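Local coordinates for DHHA1 domain protein (Clostridium perfringens, PDB 3KEW) that probably removes wrongly attached amino acids from tRNA(Ala), as the related zinc-binding editing domains of alanyl-tRNA synthetases do, at residues Q11-F16 with Q36-P41; G55-D60 with V71-P76. All blocks are in the same frame, centred on the assembly; numbering follows the deposited sequence.

From the N terminus the chain soon reaches residues 11-16, a turn running into strand 15-26. That strand pairs with 29-34 before strand 36-37 returns parallel to strand 4-5, and contact 1 at 36-41 closes a loop made mostly of strand. After strand 51-53 the chain enters 55-60, and contact 2 closes a second, shorter loop when 71-76 returns beside it as a hairpin. The loops neither nest nor cross; they follow in series. Both reach the same six-stranded barrel, contact 1 beside the start of its first strand and contact 2 across neighbouring strands. Phe39 joins them, its CE1 lying 3.9 Å from CG2 of Val58.

Contact 1: Q11-F16 with Q36-P41; sequences QYIKEF and QTAFFP
Phe16 lays its ring against the backbone turn that follows strand 36-37, a worked case of an aromatic side chain joining two segments that share no hydrogen bond. The backbone N of Ala38 sits over one face of the ring, displaced toward the rim and 3.4 Å from CZ of Phe16, while the Ala38 methyl CB packs against CE2 of Phe16 at 3.7 Å. At the ring edge the carbonyl O of Gln36 comes within 3.2 Å of Phe16 CE1, so that the slightly positive rim meets a carbonyl oxygen. The same rim meets Phe39: CZ of Phe16 lies 3.6 Å from Phe39 CE2, the planes turned 66° apart with neither ring over the face of the other. A first torsion of 67° swings the Phe16 ring between its own backbone N and carbonyl carbon and points it at this turn. Farther up the loop, CG2 of Ile13 touches CB of Ala38 at 4.2 Å. The second shell fixes the turn itself. Thr37 OG1 accepts a hydrogen bond from Phe39 N (3.1 Å), lies at the edge of the Phe39 ring, and also bonds to His70 NE2. Phe39 packs onward against Val58, Val61 and Leu86, and the backbone of Phe16 pairs with Cys84. The arrangement is an ST turn packed against an aromatic residue at the start of a closed antiparallel beta-barrel.

Contact 2: G55-D60 with V71-P76; sequences GIKVLD and VLEKEP
Val58 and Leu72 face each other as an antiparallel non-hydrogen-bonded pair in the beta hairpin of strands 56-64 and 67-72, and CG2 of Val58 touches CD2 of Leu72 at 3.8 Å. This apolar patch extends to Ile53 of the next strand. Beyond it the register slips by one residue: Leu59 N donates to Val71 O in a nearly straight bond of 2.8 Å, and Val71 N donates to Asp60 O at 2.9 Å. With Leu59 and Asp60 thus set against the single residue Val71, the pattern fits a classic beta bulge, and it illustrates what such a slip can cost, for the buried Asp60 N has no partner in the model. At the other end the pairing fades through a weak bond from Glu73 N to Lys57 O. Ile56 continues the apolar contact there: its CG2 branch packs on Lys74 CB at 3.7 Å, while CD1 reaches on to the backbone of Glu75 and Pro76. Glu73, just past strand 67-72, can be followed outward. Its CB lies 3.6 Å from CD1 of Leu59, the two side chains crossing at about a right angle. A first torsion of 84° then carries CG slantwise across to CG of Lys57, and the extended remainder lays CD over the same lysine methylene. At the tip, OE1 rests on CG of Lys57 at 3.4 Å but stays 4.2 Å from Lys57 NZ, beyond a salt bridge. A water instead donates to Glu73 OE1 at 2.9 Å and weakly accepts from Lys57 N.

Contact 1: Q11-F16 with Q36-P41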
loop_
_atom_site.group_PDB
_atom_site.type_symbol
_atom_site.label_atom_id
_atom_site.label_comp_id
_atom_site.label_asym_id
_atom_site.label_seq_id
_atom_site.Cartn_x
_atom_site.Cartn_y
_atom_site.Cartn_z
ATOM N N GLN A 11 1.104 6.826 8.599
ATOM C CA GLN A 11 0.392 6.669 7.331
ATOM C C GLN A 11 -0.970 7.365 7.283
ATOM O O GLN A 11 -1.591 7.417 6.234
ATOM C CB GLN A 11 0.246 5.185 6.971
ATOM C CG GLN A 11 -0.425 4.321 8.019
ATOM C CD GLN A 11 0.564 3.678 8.964
ATOM O OE1 GLN A 11 1.174 4.354 9.793
ATOM N NE2 GLN A 11 0.724 2.368 8.853
ATOM N N TYR A 12 -1.423 7.893 8.420
ATOM C CA TYR A 12 -2.707 8.581 8.498
ATOM C C TYR A 12 -2.605 10.094 8.397
ATOM O O TYR A 12 -3.631 10.770 8.401
ATOM C CB TYR A 12 -3.469 8.188 9.763
ATOM C CG TYR A 12 -3.971 6.766 9.738
ATOM C CD1 TYR A 12 -3.284 5.755 10.411
ATOM C CD2 TYR A 12 -5.125 6.426 9.038
ATOM C CE1 TYR A 12 -3.735 4.453 10.389
ATOM C CE2 TYR A 12 -5.578 5.113 9.001
ATOM C CZ TYR A 12 -4.882 4.135 9.685
ATOM O OH TYR A 12 -5.325 2.829 9.666
ATOM N N ILE A 13 -1.382 10.621 8.300
ATOM C CA ILE A 13 -1.177 12.051 8.063
ATOM C C ILE A 13 -1.684 12.377 6.661
ATOM O O ILE A 13 -1.193 11.823 5.672
ATOM C CB ILE A 13 0.318 12.483 8.211
ATOM C CG1 ILE A 13 0.789 12.361 9.661
ATOM C CG2 ILE A 13 0.539 13.922 7.708
ATOM C CD1 ILE A 13 2.285 12.561 9.830
ATOM N N LYS A 14 -2.680 13.255 6.588
ATOM C CA LYS A 14 -3.239 13.669 5.304
ATOM C C LYS A 14 -3.013 15.148 4.962
ATOM O O LYS A 14 -3.201 15.555 3.813
ATOM C CB LYS A 14 -4.725 13.292 5.212
ATOM C CG LYS A 14 -5.661 13.999 6.183
ATOM C CD LYS A 14 -7.097 13.499 5.967
ATOM C CE LYS A 14 -8.138 14.571 6.262
ATOM N NZ LYS A 14 -8.541 14.607 7.691
ATOM N N GLU A 15 -2.634 15.946 5.963
ATOM C CA GLU A 15 -2.212 17.345 5.770
ATOM C C GLU A 15 -0.932 17.588 6.540
ATOM O O GLU A 15 -0.772 17.084 7.664
ATOM C CB GLU A 15 -3.241 18.333 6.294
ATOM C CG GLU A 15 -4.604 18.268 5.663
ATOM C CD GLU A 15 -5.622 19.023 6.482
ATOM O OE1 GLU A 15 -6.772 18.544 6.581
ATOM O OE2 GLU A 15 -5.259 20.086 7.039
ATOM N N PHE A 16 -0.042 18.386 5.951
ATOM C CA PHE A 16 1.264 18.675 6.543
ATOM C C PHE A 16 1.880 19.964 6.005
ATOM O O PHE A 16 1.390 20.556 5.027
ATOM C CB PHE A 16 2.228 17.492 6.361
ATOM C CG PHE A 16 2.623 17.234 4.929
ATOM C CD1 PHE A 16 3.887 17.591 4.477
ATOM C CD2 PHE A 16 1.739 16.624 4.035
ATOM C CE1 PHE A 16 4.262 17.366 3.157
ATOM C CE2 PHE A 16 2.108 16.393 2.712
ATOM C CZ PHE A 16 3.379 16.761 2.276
ATOM N N GLN A 36 10.070 17.555 3.821
ATOM C CA GLN A 36 9.341 16.393 4.339
ATOM C C GLN A 36 8.103 16.168 3.484
ATOM O O GLN A 36 7.468 17.124 3.042
ATOM C CB GLN A 36 8.961 16.586 5.817
ATOM C CG GLN A 36 7.951 17.690 6.134
ATOM C CD GLN A 36 7.783 17.913 7.628
ATOM O OE1 GLN A 36 8.188 17.087 8.447
ATOM N NE2 GLN A 36 7.191 19.041 7.987
ATOM N N THR A 37 7.767 14.909 3.232
ATOM C CA THR A 37 6.580 14.624 2.428
ATOM C C THR A 37 5.762 13.435 2.937
ATOM O O THR A 37 6.305 12.443 3.430
ATOM C CB THR A 37 6.903 14.528 0.905
ATOM O OG1 THR A 37 5.684 14.520 0.152
ATOM C CG2 THR A 37 7.742 13.292 0.571
ATOM N N ALA A 38 4.448 13.573 2.836
ATOM C CA ALA A 38 3.521 12.477 3.088
ATOM C C ALA A 38 2.970 11.928 1.769
ATOM O O ALA A 38 2.090 11.072 1.775
ATOM C CB ALA A 38 2.375 12.944 4.006
ATOM N N PHE A 39 3.478 12.432 0.639
ATOM C CA PHE A 39 3.092 11.917 -0.681
ATOM C C PHE A 39 3.868 10.633 -0.969
ATOM O O PHE A 39 5.099 10.659 -1.103
ATOM C CB PHE A 39 3.326 12.956 -1.795
ATOM C CG PHE A 39 2.389 14.151 -1.742
ATOM C CD1 PHE A 39 1.211 14.166 -2.492
ATOM C CD2 PHE A 39 2.687 15.260 -0.956
ATOM C CE1 PHE A 39 0.330 15.250 -2.432
ATOM C CE2 PHE A 39 1.822 16.363 -0.904
ATOM C CZ PHE A 39 0.636 16.353 -1.639
ATOM N N PHE A 40 3.144 9.511 -1.033
ATOM C CA PHE A 40 3.709 8.207 -1.405
ATOM C C PHE A 40 4.009 8.265 -2.899
ATOM O O PHE A 40 3.140 8.696 -3.676
ATOM C CB PHE A 40 2.685 7.101 -1.102
ATOM C CG PHE A 40 3.223 5.686 -1.195
ATOM C CD1 PHE A 40 2.509 4.706 -1.893
ATOM C CD2 PHE A 40 4.410 5.321 -0.562
ATOM C CE1 PHE A 40 2.976 3.387 -1.967
ATOM C CE2 PHE A 40 4.889 4.011 -0.633
ATOM C CZ PHE A 40 4.164 3.035 -1.330
ATOM N N PRO A 41 5.250 7.911 -3.302
ATOM C CA PRO A 41 5.613 7.822 -4.730
ATOM C C PRO A 41 5.121 6.546 -5.448
ATOM O O PRO A 41 5.101 6.500 -6.691
ATOM C CB PRO A 41 7.148 7.858 -4.702
ATOM C CG PRO A 41 7.516 7.271 -3.375
ATOM C CD PRO A 41 6.401 7.620 -2.423
#

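Contact 2: G55-D60 with V71-P76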
loop_
_atom_site.group_PDB
_atom_site.type_symbol
_atom_site.label_atom_id
_atom_site.label_comp_id
_atom_site.label_asym_id
_atom_site.label_seq_id
_atom_site.Cartn_x
_atom_site.Cartn_y
_atom_site.Cartn_z
ATOM N N GLY A 55 -1.997 24.894 -2.719
ATOM C CA GLY A 55 -3.125 25.069 -3.637
ATOM C C GLY A 55 -2.850 24.691 -5.085
ATOM O O GLY A 55 -3.749 24.771 -5.925
ATOM N N ILE A 56 -1.616 24.294 -5.385
ATOM C CA ILE A 56 -1.237 23.883 -6.738
ATOM C C ILE A 56 -1.329 22.367 -6.816
ATOM O O ILE A 56 -0.749 21.667 -5.976
ATOM C CB ILE A 56 0.203 24.334 -7.109
ATOM C CG1 ILE A 56 0.428 25.818 -6.776
ATOM C CG2 ILE A 56 0.495 24.045 -8.582
ATOM C CD1 ILE A 56 1.906 26.207 -6.606
ATOM N N LYS A 57 -2.054 21.856 -7.813
ATOM C CA LYS A 57 -2.292 20.411 -7.886
ATOM C C LYS A 57 -1.077 19.572 -8.252
ATOM O O LYS A 57 -0.365 19.854 -9.218
ATOM C CB LYS A 57 -3.541 20.027 -8.704
ATOM C CG LYS A 57 -3.896 20.909 -9.875
ATOM C CD LYS A 57 -5.423 21.138 -9.964
ATOM C CE LYS A 57 -6.216 19.873 -10.314
ATOM N NZ LYS A 57 -6.120 19.491 -11.751
ATOM N N VAL A 58 -0.843 18.557 -7.423
ATOM C CA VAL A 58 0.191 17.561 -7.645
ATOM C C VAL A 58 -0.360 16.528 -8.631
ATOM O O VAL A 58 -1.384 15.885 -8.366
ATOM C CB VAL A 58 0.601 16.867 -6.316
ATOM C CG1 VAL A 58 1.814 15.993 -6.527
ATOM C CG2 VAL A 58 0.875 17.895 -5.222
ATOM N N LEU A 59 0.323 16.382 -9.765
ATOM C CA LEU A 59 -0.149 15.542 -10.864
ATOM C C LEU A 59 0.518 14.181 -10.881
ATOM O O LEU A 59 -0.022 13.225 -11.442
ATOM C CB LEU A 59 0.123 16.217 -12.207
ATOM C CG LEU A 59 -0.417 17.612 -12.480
ATOM C CD1 LEU A 59 0.075 18.035 -13.849
ATOM C CD2 LEU A 59 -1.938 17.640 -12.398
ATOM N N ASP A 60 1.706 14.111 -10.298
ATOM C CA ASP A 60 2.492 12.886 -10.278
ATOM C C ASP A 60 3.473 12.959 -9.126
ATOM O O ASP A 60 3.935 14.045 -8.756
ATOM C CB ASP A 60 3.254 12.703 -11.602
ATOM C CG ASP A 60 3.871 11.317 -11.747
ATOM O OD1 ASP A 60 3.266 10.325 -11.269
ATOM O OD2 ASP A 60 4.966 11.221 -12.347
ATOM N N VAL A 71 5.333 16.503 -9.133
ATOM C CA VAL A 71 5.089 17.205 -10.387
ATOM C C VAL A 71 3.899 18.150 -10.215
ATOM O O VAL A 71 2.761 17.714 -10.041
ATOM C CB VAL A 71 4.895 16.216 -11.569
ATOM C CG1 VAL A 71 4.574 16.957 -12.855
ATOM C CG2 VAL A 71 6.144 15.366 -11.756
ATOM N N LEU A 72 4.183 19.450 -10.236
ATOM C CA LEU A 72 3.160 20.471 -10.039
ATOM C C LEU A 72 2.746 21.061 -11.379
ATOM O O LEU A 72 3.598 21.271 -12.250
ATOM C CB LEU A 72 3.679 21.585 -9.116
ATOM C CG LEU A 72 4.164 21.269 -7.695
ATOM C CD1 LEU A 72 4.573 22.553 -6.993
ATOM C CD2 LEU A 72 3.105 20.546 -6.881
ATOM N N GLU A 73 1.452 21.341 -11.548
ATOM C CA GLU A 73 0.970 21.871 -12.834
ATOM C C GLU A 73 1.242 23.369 -13.025
ATOM O O GLU A 73 1.275 23.852 -14.158
ATOM C CB GLU A 73 -0.507 21.525 -13.092
ATOM C CG GLU A 73 -1.542 22.449 -12.478
ATOM C CD GLU A 73 -2.940 22.248 -13.056
ATOM O OE1 GLU A 73 -3.879 22.935 -12.596
ATOM O OE2 GLU A 73 -3.110 21.408 -13.967
ATOM N N LYS A 74 1.437 24.091 -11.923
ATOM C CA LYS A 74 1.739 25.521 -11.978
ATOM C C LYS A 74 3.043 25.858 -11.258
ATOM O O LYS A 74 3.576 25.048 -10.491
ATOM C CB LYS A 74 0.576 26.356 -11.427
ATOM C CG LYS A 74 -0.651 26.355 -12.323
ATOM C CD LYS A 74 -1.829 27.034 -11.667
ATOM C CE LYS A 74 -3.047 26.962 -12.577
ATOM N NZ LYS A 74 -4.189 27.773 -12.069
ATOM N N GLU A 75 3.559 27.053 -11.531
ATOM C CA GLU A 75 4.807 27.512 -10.937
ATOM C C GLU A 75 4.607 27.911 -9.477
ATOM O O GLU A 75 3.696 28.689 -9.166
ATOM C CB GLU A 75 5.382 28.686 -11.728
ATOM C CG GLU A 75 6.826 29.014 -11.358
ATOM C CD GLU A 75 7.409 30.156 -12.169
ATOM O OE1 GLU A 75 8.615 30.087 -12.489
ATOM O OE2 GLU A 75 6.671 31.117 -12.482
ATOM N N PRO A 76 5.439 27.353 -8.575
ATOM C CA PRO A 76 5.458 27.786 -7.180
ATOM C C PRO A 76 5.900 29.240 -7.053
ATOM O O PRO A 76 6.794 29.680 -7.779
ATOM C CB PRO A 76 6.497 26.864 -6.534
ATOM C CG PRO A 76 7.305 26.319 -7.655
ATOM C CD PRO A 76 6.384 26.248 -8.822
HETATM O O HOH W 1 -2.983 24.137 -10.106
#